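Local coordinates for protein 'Carboxyl esterase 2 (Tuber melanosporum Mel28, PDB 5MIF) that probably hydrolyses carboxylic esters, as an alpha/beta hydrolase resembling the archaeal carboxylesterases, at residues F55-I60 against G119-G124; D242-A247 against V286-Q291; I112-G117 against K126-L131. All blocks are in the same frame, centred on the assembly; numbering follows the deposited sequence.

How the contacts relate
Contacts 1 and 3 are interlaced along the chain: residues 112-117, on strand 109-115 and the loop beyond it, come just before 119-124 of contact 1, and 126-131 follow at once and lead into helix 129-139. Their centres lie about 15 Å apart, and the ring of His116 touches the backbone at Phe122 and Gly123. Contact 2, formed later in sequence between helix 241-251 and the loop before helix 290-302, has its centre about 17 Å from that of contact 1; Phe55 and Leu57 meet Phe246, and Gly119 meets Ala247. Contacts 2 and 3 do not touch, their centres about 20 Å apart. Contact 2 holds the probable triad aspartate; contact 3 opens the HGG loop contact 1 continues.

Contact 1: residues F55-I60 against G119-G124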
loop_
_atom_site.group_PDB
_atom_site.type_symbol
_atom_site.label_atom_id
_atom_site.label_comp_id
_atom_site.label_asym_id
_atom_site.label_seq_id
_atom_site.Cartn_x
_atom_site.Cartn_y
_atom_site.Cartn_z
ATOM N N PHE A 55 -19.843 -11.533 27.809
ATOM C CA PHE A 55 -19.955 -11.318 29.246
ATOM C C PHE A 55 -19.540 -12.572 30.033
ATOM O O PHE A 55 -19.746 -13.698 29.571
ATOM C CB PHE A 55 -21.389 -10.926 29.610
ATOM C CG PHE A 55 -21.831 -9.617 29.022
ATOM C CD1 PHE A 55 -21.315 -8.419 29.492
ATOM C CD2 PHE A 55 -22.788 -9.587 28.019
ATOM C CE1 PHE A 55 -21.730 -7.208 28.951
ATOM C CE2 PHE A 55 -23.210 -8.385 27.476
ATOM C CZ PHE A 55 -22.678 -7.192 27.945
ATOM N N PRO A 56 -18.941 -12.379 31.223
ATOM C CA PRO A 56 -18.603 -11.072 31.802
ATOM C C PRO A 56 -17.319 -10.488 31.202
ATOM O O PRO A 56 -16.400 -11.244 30.871
ATOM C CB PRO A 56 -18.410 -11.388 33.292
ATOM C CG PRO A 56 -17.955 -12.803 33.303
ATOM C CD PRO A 56 -18.640 -13.485 32.149
ATOM N N LEU A 57 -17.264 -9.166 31.060
ATOM C CA LEU A 57 -16.060 -8.505 30.568
ATOM C C LEU A 57 -15.015 -8.453 31.680
ATOM O O LEU A 57 -15.357 -8.245 32.843
ATOM C CB LEU A 57 -16.406 -7.098 30.073
ATOM C CG LEU A 57 -17.344 -7.083 28.867
ATOM C CD1 LEU A 57 -17.838 -5.676 28.587
ATOM C CD2 LEU A 57 -16.618 -7.641 27.661
ATOM N N PRO A 58 -13.732 -8.607 31.325
ATOM C CA PRO A 58 -12.619 -8.429 32.265
ATOM C C PRO A 58 -12.592 -7.011 32.824
ATOM O O PRO A 58 -13.112 -6.101 32.177
ATOM C CB PRO A 58 -11.378 -8.687 31.403
ATOM C CG PRO A 58 -11.880 -9.444 30.212
ATOM C CD PRO A 58 -13.263 -8.938 29.968
ATOM N N GLU A 59 -12.014 -6.796 33.995
ATOM C CA GLU A 59 -11.953 -5.427 34.476
ATOM C C GLU A 59 -10.621 -4.817 34.057
ATOM O O GLU A 59 -10.447 -3.600 34.080
ATOM C CB GLU A 59 -12.174 -5.342 35.994
ATOM C CG GLU A 59 -12.255 -3.894 36.526
ATOM C CD GLU A 59 -13.387 -3.038 35.919
ATOM O OE1 GLU A 59 -14.296 -3.577 35.243
ATOM O OE2 GLU A 59 -13.340 -1.798 36.101
ATOM N N ILE A 60 -9.699 -5.651 33.601
ATOM C CA ILE A 60 -8.542 -5.104 32.926
ATOM C C ILE A 60 -8.837 -5.135 31.430
ATOM O O ILE A 60 -9.064 -6.198 30.856
ATOM C CB ILE A 60 -7.266 -5.885 33.265
ATOM C CG1 ILE A 60 -6.932 -5.697 34.748
ATOM C CG2 ILE A 60 -6.111 -5.461 32.362
ATOM C CD1 ILE A 60 -6.947 -4.257 35.194
ATOM N N GLY A 119 -12.925 -2.380 19.497
ATOM C CA GLY A 119 -14.372 -2.525 19.551
ATOM C C GLY A 119 -15.079 -1.638 20.569
ATOM O O GLY A 119 -16.171 -1.984 21.022
ATOM N N TRP A 120 -14.437 -0.524 20.941
ATOM C CA TRP A 120 -14.906 0.423 21.962
ATOM C C TRP A 120 -14.900 -0.169 23.376
ATOM O O TRP A 120 -15.137 0.565 24.327
ATOM C CB TRP A 120 -16.318 0.957 21.635
ATOM C CG TRP A 120 -16.415 1.628 20.303
ATOM C CD1 TRP A 120 -15.947 2.877 19.967
ATOM C CD2 TRP A 120 -16.993 1.081 19.113
ATOM N NE1 TRP A 120 -16.208 3.135 18.635
ATOM C CE2 TRP A 120 -16.851 2.052 18.090
ATOM C CE3 TRP A 120 -17.622 -0.132 18.810
ATOM C CZ2 TRP A 120 -17.317 1.845 16.789
ATOM C CZ3 TRP A 120 -18.092 -0.335 17.513
ATOM C CH2 TRP A 120 -17.938 0.649 16.521
ATOM N N VAL A 121 -14.621 -1.475 23.498
ATOM C CA VAL A 121 -14.593 -2.200 24.776
ATOM C C VAL A 121 -13.185 -2.431 25.321
ATOM O O VAL A 121 -12.981 -2.433 26.536
ATOM C CB VAL A 121 -15.247 -3.602 24.659
ATOM C CG1 VAL A 121 -15.641 -4.131 26.038
ATOM C CG2 VAL A 121 -16.444 -3.564 23.754
ATOM N N PHE A 122 -12.227 -2.658 24.420
ATOM C CA PHE A 122 -10.845 -2.966 24.806
ATOM C C PHE A 122 -9.829 -1.971 24.248
ATOM O O PHE A 122 -10.144 -1.147 23.377
ATOM C CB PHE A 122 -10.454 -4.378 24.348
ATOM C CG PHE A 122 -11.343 -5.459 24.889
ATOM C CD1 PHE A 122 -11.368 -5.734 26.243
ATOM C CD2 PHE A 122 -12.164 -6.190 24.043
ATOM C CE1 PHE A 122 -12.193 -6.725 26.752
ATOM C CE2 PHE A 122 -12.992 -7.185 24.542
ATOM C CZ PHE A 122 -13.004 -7.448 25.902
ATOM N N GLY A 123 -8.599 -2.079 24.740
ATOM C CA GLY A 123 -7.493 -1.313 24.207
ATOM C C GLY A 123 -7.088 -0.184 25.129
ATOM O O GLY A 123 -7.787 0.119 26.097
ATOM N N GLY A 124 -5.953 0.433 24.817
ATOM C CA GLY A 124 -5.388 1.505 25.610
ATOM C C GLY A 124 -3.917 1.568 25.257
ATOM O O GLY A 124 -3.486 0.880 24.329
#
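Leu57 and Pro58, on the long loop between helix 37-47 and strand 75-82, lean on Val121 and Phe122, the two residues that follow the HGGGW run beginning at His116. Everything that meets here is apolar. The core of it is one methyl, Val121 CG1, caught between two groups. On one side the branched end of Leu57 comes across it at about a right angle, Leu57 CD1 lying 3.7 Å from Val121 CG1 and Leu57 CD2 4.0 Å from the same methyl. On another, Val121 CG1 sits over the centre of the Phe122 ring, 4.2 Å above its plane. It gets there because CG1 is set anti to the backbone N of Val121 (chi1 -161°). Phe122 then carries the contact on to Pro58: its ring end reaches nearer to the other loop than its CB does, placing Phe122 CE1 4.0 Å from Pro58 CD, which lies at the ring edge, near the plane. Leu57 CD2 comes in at a slant to the same ring, 4.0 Å from Phe122 CZ, so both methyls of the leucine rest on the valine methyl, and CD2 reaches the phenyl ring as well. Phe53 adds an edge-to-face partner to the Phe122 ring, and Leu250 of helix 241-251 touches Leu57. Arg61 adds a polar tie between the loops, bonding through NE to Pro58 O and through NH1 to Val121 O. An N-terminal segment laid over the loop that leaves the glycine-rich HGGGW run fits the cap region of hormone-sensitive-lipase-like alpha/beta hydrolases.

Contact 2: residues D242-A247 against V286-Q291; sequences DEIRFA and VDPIRQ
Ile244, on helix 241-251, sets its outer methyl, CD1, against both Pro288 and Ile289. The isoleucine is extended at its far bond, CD1 lying anti to CA (chi2 -179°), which carries the methyl away from its own helix. It meets the other two side chains at a slant: Ile244 CD1 is 4.0 Å from Pro288 CB and equally 4.0 Å from Ile289 CD1, one methyl thus serving both partners. Against Ile289 the meeting is methyl to methyl; against Pro288 it is methyl to the flank of the ring.

The far side of this small apolar joint is fixed by a tight turn. Asp287 O accepts from Arg290 N at 3.1 Å, closing a type I turn, and Asp287 OD1 takes the Ile289 N at 2.7 Å, a capping bond that arrives well out of the carboxylate plane, 54° from it. The backbone that bears Pro288 and Ile289 is thereby held by the aspartate, whose other oxygen, OD2, bonds to His317 ND1. With Ser190, Asp287 and His317 have the geometry of a catalytic triad, so Ile244 packs on residues directly beside the probable acid member, one of which, Ile289, also touches His317.

In the fold, the joint lies where the chain passes from strand 279-284 into helix 290-302, with helix 241-251 laid against that turn and Phe230 of helix 228-232 touching both Ile244 and Ile289 to complete the cluster.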
loop_
_atom_site.group_PDB
_atom_site.type_symbol
_atom_site.label_atom_id
_atom_site.label_comp_id
_atom_site.label_asym_id
_atom_site.label_seq_id
_atom_site.Cartn_x
_atom_site.Cartn_y
_atom_site.Cartn_z
ATOM N N ASP A 242 -20.337 -11.935 14.795
ATOM C CA ASP A 242 -20.860 -11.933 16.157
ATOM C C ASP A 242 -20.140 -10.933 17.049
ATOM O O ASP A 242 -20.768 -10.253 17.861
ATOM C CB ASP A 242 -20.779 -13.329 16.774
ATOM C CG ASP A 242 -21.827 -14.271 16.212
ATOM O OD1 ASP A 242 -22.751 -13.791 15.514
ATOM O OD2 ASP A 242 -21.736 -15.488 16.488
ATOM N N GLU A 243 -18.822 -10.855 16.913
ATOM C CA GLU A 243 -18.044 -9.903 17.692
ATOM C C GLU A 243 -18.435 -8.469 17.323
ATOM O O GLU A 243 -18.513 -7.591 18.184
ATOM C CB GLU A 243 -16.552 -10.134 17.469
ATOM C CG GLU A 243 -15.999 -11.388 18.141
ATOM C CD GLU A 243 -14.561 -11.693 17.732
ATOM O OE1 GLU A 243 -14.195 -11.432 16.557
ATOM O OE2 GLU A 243 -13.787 -12.141 18.605
ATOM N N ILE A 244 -18.709 -8.249 16.042
ATOM C CA ILE A 244 -19.155 -6.950 15.547
ATOM C C ILE A 244 -20.485 -6.529 16.176
ATOM O O ILE A 244 -20.648 -5.384 16.617
ATOM C CB ILE A 244 -19.299 -6.955 14.007
ATOM C CG1 ILE A 244 -17.926 -7.085 13.344
ATOM C CG2 ILE A 244 -19.990 -5.694 13.517
ATOM C CD1 ILE A 244 -17.985 -7.081 11.824
ATOM N N ARG A 245 -21.431 -7.460 16.218
ATOM C CA ARG A 245 -22.755 -7.174 16.756
ATOM C C ARG A 245 -22.670 -6.886 18.242
ATOM O O ARG A 245 -23.314 -5.964 18.737
ATOM C CB ARG A 245 -23.683 -8.356 16.521
ATOM C CG ARG A 245 -23.946 -8.624 15.073
ATOM C CD ARG A 245 -24.647 -9.948 14.899
ATOM N NE ARG A 245 -24.712 -10.321 13.493
ATOM C CZ ARG A 245 -25.540 -9.763 12.619
ATOM N NH1 ARG A 245 -26.368 -8.797 13.005
ATOM N NH2 ARG A 245 -25.537 -10.161 11.353
ATOM N N PHE A 246 -21.855 -7.675 18.938
ATOM C CA PHE A 246 -21.620 -7.480 20.358
ATOM C C PHE A 246 -21.039 -6.096 20.653
ATOM O O PHE A 246 -21.542 -5.376 21.520
ATOM C CB PHE A 246 -20.692 -8.575 20.891
ATOM C CG PHE A 246 -20.427 -8.483 22.368
ATOM C CD1 PHE A 246 -19.409 -7.682 22.858
ATOM C CD2 PHE A 246 -21.213 -9.182 23.269
ATOM C CE1 PHE A 246 -19.170 -7.593 24.224
ATOM C CE2 PHE A 246 -20.986 -9.091 24.626
ATOM C CZ PHE A 246 -19.965 -8.300 25.109
ATOM N N ALA A 247 -19.984 -5.725 19.931
ATOM C CA ALA A 247 -19.348 -4.431 20.148
ATOM C C ALA A 247 -20.329 -3.303 19.863
ATOM O O ALA A 247 -20.393 -2.320 20.618
ATOM C CB ALA A 247 -18.101 -4.287 19.278
ATOM N N VAL A 286 -9.141 -10.192 4.069
ATOM C CA VAL A 286 -10.014 -11.181 4.697
ATOM C C VAL A 286 -10.569 -10.597 5.996
ATOM O O VAL A 286 -9.972 -10.709 7.064
ATOM C CB VAL A 286 -9.253 -12.500 4.927
ATOM C CG1 VAL A 286 -10.140 -13.543 5.586
ATOM C CG2 VAL A 286 -8.717 -13.018 3.591
ATOM N N ASP A 287 -11.723 -9.956 5.869
ATOM C CA ASP A 287 -12.257 -9.081 6.901
ATOM C C ASP A 287 -13.702 -8.732 6.586
ATOM O O ASP A 287 -13.982 -8.145 5.543
ATOM C CB ASP A 287 -11.424 -7.799 6.996
ATOM C CG ASP A 287 -11.840 -6.890 8.151
ATOM O OD1 ASP A 287 -12.918 -7.085 8.748
ATOM O OD2 ASP A 287 -11.099 -5.927 8.449
ATOM N N PRO A 288 -14.626 -9.073 7.502
ATOM C CA PRO A 288 -16.036 -8.712 7.343
ATOM C C PRO A 288 -16.240 -7.214 7.142
ATOM O O PRO A 288 -17.158 -6.810 6.434
ATOM C CB PRO A 288 -16.669 -9.129 8.678
ATOM C CG PRO A 288 -15.712 -9.984 9.331
ATOM C CD PRO A 288 -14.358 -9.714 8.799
ATOM N N ILE A 289 -15.386 -6.405 7.759
ATOM C CA ILE A 289 -15.602 -4.961 7.767
ATOM C C ILE A 289 -14.899 -4.282 6.566
ATOM O O ILE A 289 -14.961 -3.061 6.407
ATOM C CB ILE A 289 -15.129 -4.341 9.117
ATOM C CG1 ILE A 289 -16.003 -3.163 9.515
ATOM C CG2 ILE A 289 -13.678 -3.939 9.091
ATOM C CD1 ILE A 289 -17.370 -3.595 9.945
ATOM N N ARG A 290 -14.251 -5.078 5.717
ATOM C CA ARG A 290 -13.493 -4.540 4.580
ATOM C C ARG A 290 -14.324 -3.616 3.674
ATOM O O ARG A 290 -13.856 -2.549 3.283
ATOM C CB ARG A 290 -12.905 -5.682 3.742
ATOM C CG ARG A 290 -12.005 -5.220 2.597
ATOM C CD ARG A 290 -11.668 -6.379 1.672
ATOM N NE ARG A 290 -12.773 -6.631 0.750
ATOM C CZ ARG A 290 -12.996 -7.787 0.127
ATOM N NH1 ARG A 290 -12.186 -8.818 0.320
ATOM N NH2 ARG A 290 -14.027 -7.906 -0.701
ATOM N N GLN A 291 -15.549 -4.019 3.345
ATOM C CA GLN A 291 -16.389 -3.243 2.424
ATOM C C GLN A 291 -16.653 -1.804 2.898
ATOM O O GLN A 291 -16.769 -0.875 2.085
ATOM C CB GLN A 291 -17.725 -3.961 2.193
ATOM C CG GLN A 291 -18.595 -3.333 1.107
ATOM C CD GLN A 291 -18.078 -3.610 -0.294
ATOM O OE1 GLN A 291 -17.633 -4.719 -0.594
ATOM N NE2 GLN A 291 -18.115 -2.593 -1.155
#

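Contact 3: residues I112-G117 against K126-L131; sequences IAYFHG and KSYRGL
Tyr128 OH is gripped from two directions: a weak, bent bond from Gly117 N at 2.8 Å, and a hydrogen bond to Asp189 OD2. The other oxygen of that carboxylate, OD1, pairs with Tyr114 OH, so Asp189 joins both tyrosines. His116 contributes its CB, which stands over the centre of the Tyr128 ring, 3.6 Å from the centroid and 6° off the normal, a CH-pi contact. The imidazole itself turns away, because CG sits between the backbone N and the carbonyl carbon (chi1 75°). That turn lets His116 ND1 give a nearly straight bond of 2.6 Å, at 164°, to Gly117 O, which lies in the imidazole plane. Leu131 CD2 comes against the hydroxyl end of Tyr114, 3.2 Å from Tyr114 OH, the two side chains crossing at about a right angle. An alanine at Tyr128 would remove the phenol, and is likely to leave Asp189 OD2 without that partner and a gap under His116 CB and beside Gly117. Strand 109-115 here meets the start of helix 129-139 in a beta-alpha-beta unit, and His116-Gly117 opens the HGG motif that, in hormone-sensitive-lipase-like esterases, shapes the oxyanion hole.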
loop_
_atom_site.group_PDB
_atom_site.type_symbol
_atom_site.label_atom_id
_atom_site.label_comp_id
_atom_site.label_asym_id
_atom_site.label_seq_id
_atom_site.Cartn_x
_atom_site.Cartn_y
_atom_site.Cartn_z
ATOM N N ILE A 112 0.409 13.459 15.865
ATOM C CA ILE A 112 -0.676 12.605 15.413
ATOM C C ILE A 112 -1.639 12.324 16.574
ATOM O O ILE A 112 -1.259 11.661 17.549
ATOM C CB ILE A 112 -0.148 11.267 14.856
ATOM C CG1 ILE A 112 0.867 11.511 13.725
ATOM C CG2 ILE A 112 -1.318 10.386 14.411
ATOM C CD1 ILE A 112 1.696 10.293 13.372
ATOM N N ALA A 113 -2.872 12.821 16.471
ATOM C CA ALA A 113 -3.911 12.435 17.424
ATOM C C ALA A 113 -4.350 11.033 17.038
ATOM O O ALA A 113 -4.845 10.820 15.927
ATOM C CB ALA A 113 -5.090 13.402 17.391
ATOM N N TYR A 114 -4.134 10.062 17.926
ATOM C CA TYR A 114 -4.453 8.684 17.586
ATOM C C TYR A 114 -5.625 8.123 18.421
ATOM O O TYR A 114 -5.649 8.252 19.640
ATOM C CB TYR A 114 -3.217 7.769 17.725
ATOM C CG TYR A 114 -3.475 6.461 17.001
ATOM C CD1 TYR A 114 -3.242 6.349 15.634
ATOM C CD2 TYR A 114 -4.057 5.375 17.663
ATOM C CE1 TYR A 114 -3.527 5.191 14.951
ATOM C CE2 TYR A 114 -4.344 4.208 16.987
ATOM C CZ TYR A 114 -4.075 4.125 15.626
ATOM O OH TYR A 114 -4.363 2.969 14.945
ATOM N N PHE A 115 -6.589 7.501 17.742
ATOM C CA PHE A 115 -7.767 6.932 18.378
ATOM C C PHE A 115 -7.748 5.418 18.197
ATOM O O PHE A 115 -7.920 4.919 17.088
ATOM C CB PHE A 115 -9.038 7.552 17.790
ATOM C CG PHE A 115 -8.941 9.036 17.633
ATOM C CD1 PHE A 115 -9.026 9.868 18.743
ATOM C CD2 PHE A 115 -8.700 9.602 16.386
ATOM C CE1 PHE A 115 -8.905 11.243 18.614
ATOM C CE2 PHE A 115 -8.563 10.976 16.247
ATOM C CZ PHE A 115 -8.673 11.799 17.359
ATOM N N HIS A 116 -7.500 4.689 19.285
ATOM C CA HIS A 116 -7.224 3.253 19.193
ATOM C C HIS A 116 -8.486 2.440 18.983
ATOM O O HIS A 116 -9.598 2.905 19.265
ATOM C CB HIS A 116 -6.499 2.778 20.452
ATOM C CG HIS A 116 -7.380 2.661 21.660
ATOM N ND1 HIS A 116 -8.221 1.583 21.869
ATOM C CD2 HIS A 116 -7.540 3.478 22.729
ATOM C CE1 HIS A 116 -8.854 1.741 23.021
ATOM N NE2 HIS A 116 -8.460 2.883 23.562
ATOM N N GLY A 117 -8.316 1.225 18.477
ATOM C CA GLY A 117 -9.433 0.311 18.280
ATOM C C GLY A 117 -9.529 -0.666 19.442
ATOM O O GLY A 117 -8.881 -0.464 20.477
ATOM N N LYS A 126 -1.240 0.306 26.497
ATOM C CA LYS A 126 -0.427 -0.909 26.614
ATOM C C LYS A 126 -0.532 -1.794 25.387
ATOM O O LYS A 126 0.477 -2.201 24.810
ATOM C CB LYS A 126 -0.817 -1.723 27.858
ATOM C CG LYS A 126 -0.540 -1.055 29.211
ATOM C CD LYS A 126 -1.001 -1.984 30.358
ATOM C CE LYS A 126 -0.156 -1.849 31.615
ATOM N NZ LYS A 126 -0.738 -0.946 32.644
ATOM N N SER A 127 -1.759 -2.100 24.992
ATOM C CA SER A 127 -1.990 -2.994 23.875
ATOM C C SER A 127 -1.583 -2.368 22.552
ATOM O O SER A 127 -1.397 -3.074 21.564
ATOM C CB SER A 127 -3.453 -3.429 23.834
ATOM O OG SER A 127 -4.308 -2.309 23.916
ATOM N N TYR A 128 -1.480 -1.043 22.535
ATOM C CA TYR A 128 -1.127 -0.324 21.317
ATOM C C TYR A 128 0.310 0.181 21.323
ATOM O O TYR A 128 0.682 0.978 20.469
ATOM C CB TYR A 128 -2.112 0.830 21.091
ATOM C CG TYR A 128 -3.336 0.342 20.354
ATOM C CD1 TYR A 128 -4.342 -0.359 21.026
ATOM C CD2 TYR A 128 -3.475 0.542 18.978
ATOM C CE1 TYR A 128 -5.452 -0.835 20.356
ATOM C CE2 TYR A 128 -4.593 0.071 18.297
ATOM C CZ TYR A 128 -5.577 -0.619 18.994
ATOM O OH TYR A 128 -6.681 -1.103 18.326
ATOM N N ARG A 129 1.114 -0.287 22.278
ATOM C CA ARG A 129 2.497 0.176 22.392
ATOM C C ARG A 129 3.299 -0.121 21.119
ATOM O O ARG A 129 4.117 0.685 20.707
ATOM C CB ARG A 129 3.204 -0.444 23.609
ATOM C CG ARG A 129 4.677 -0.022 23.725
ATOM C CD ARG A 129 5.324 -0.482 25.014
ATOM N NE ARG A 129 5.363 -1.942 25.114
ATOM C CZ ARG A 129 5.922 -2.608 26.123
ATOM N NH1 ARG A 129 6.517 -1.944 27.111
ATOM N NH2 ARG A 129 5.899 -3.938 26.144
ATOM N N GLY A 130 3.069 -1.283 20.518
ATOM C CA GLY A 130 3.768 -1.687 19.308
ATOM C C GLY A 130 3.476 -0.769 18.125
ATOM O O GLY A 130 4.378 -0.365 17.393
ATOM N N LEU A 131 2.204 -0.465 17.917
ATOM C CA LEU A 131 1.806 0.420 16.837
ATOM C C LEU A 131 2.288 1.853 17.095
ATOM O O LEU A 131 2.772 2.516 16.182
ATOM C CB LEU A 131 0.284 0.388 16.643
ATOM C CG LEU A 131 -0.222 1.331 15.543
ATOM C CD1 LEU A 131 0.565 1.131 14.224
ATOM C CD2 LEU A 131 -1.713 1.154 15.327
#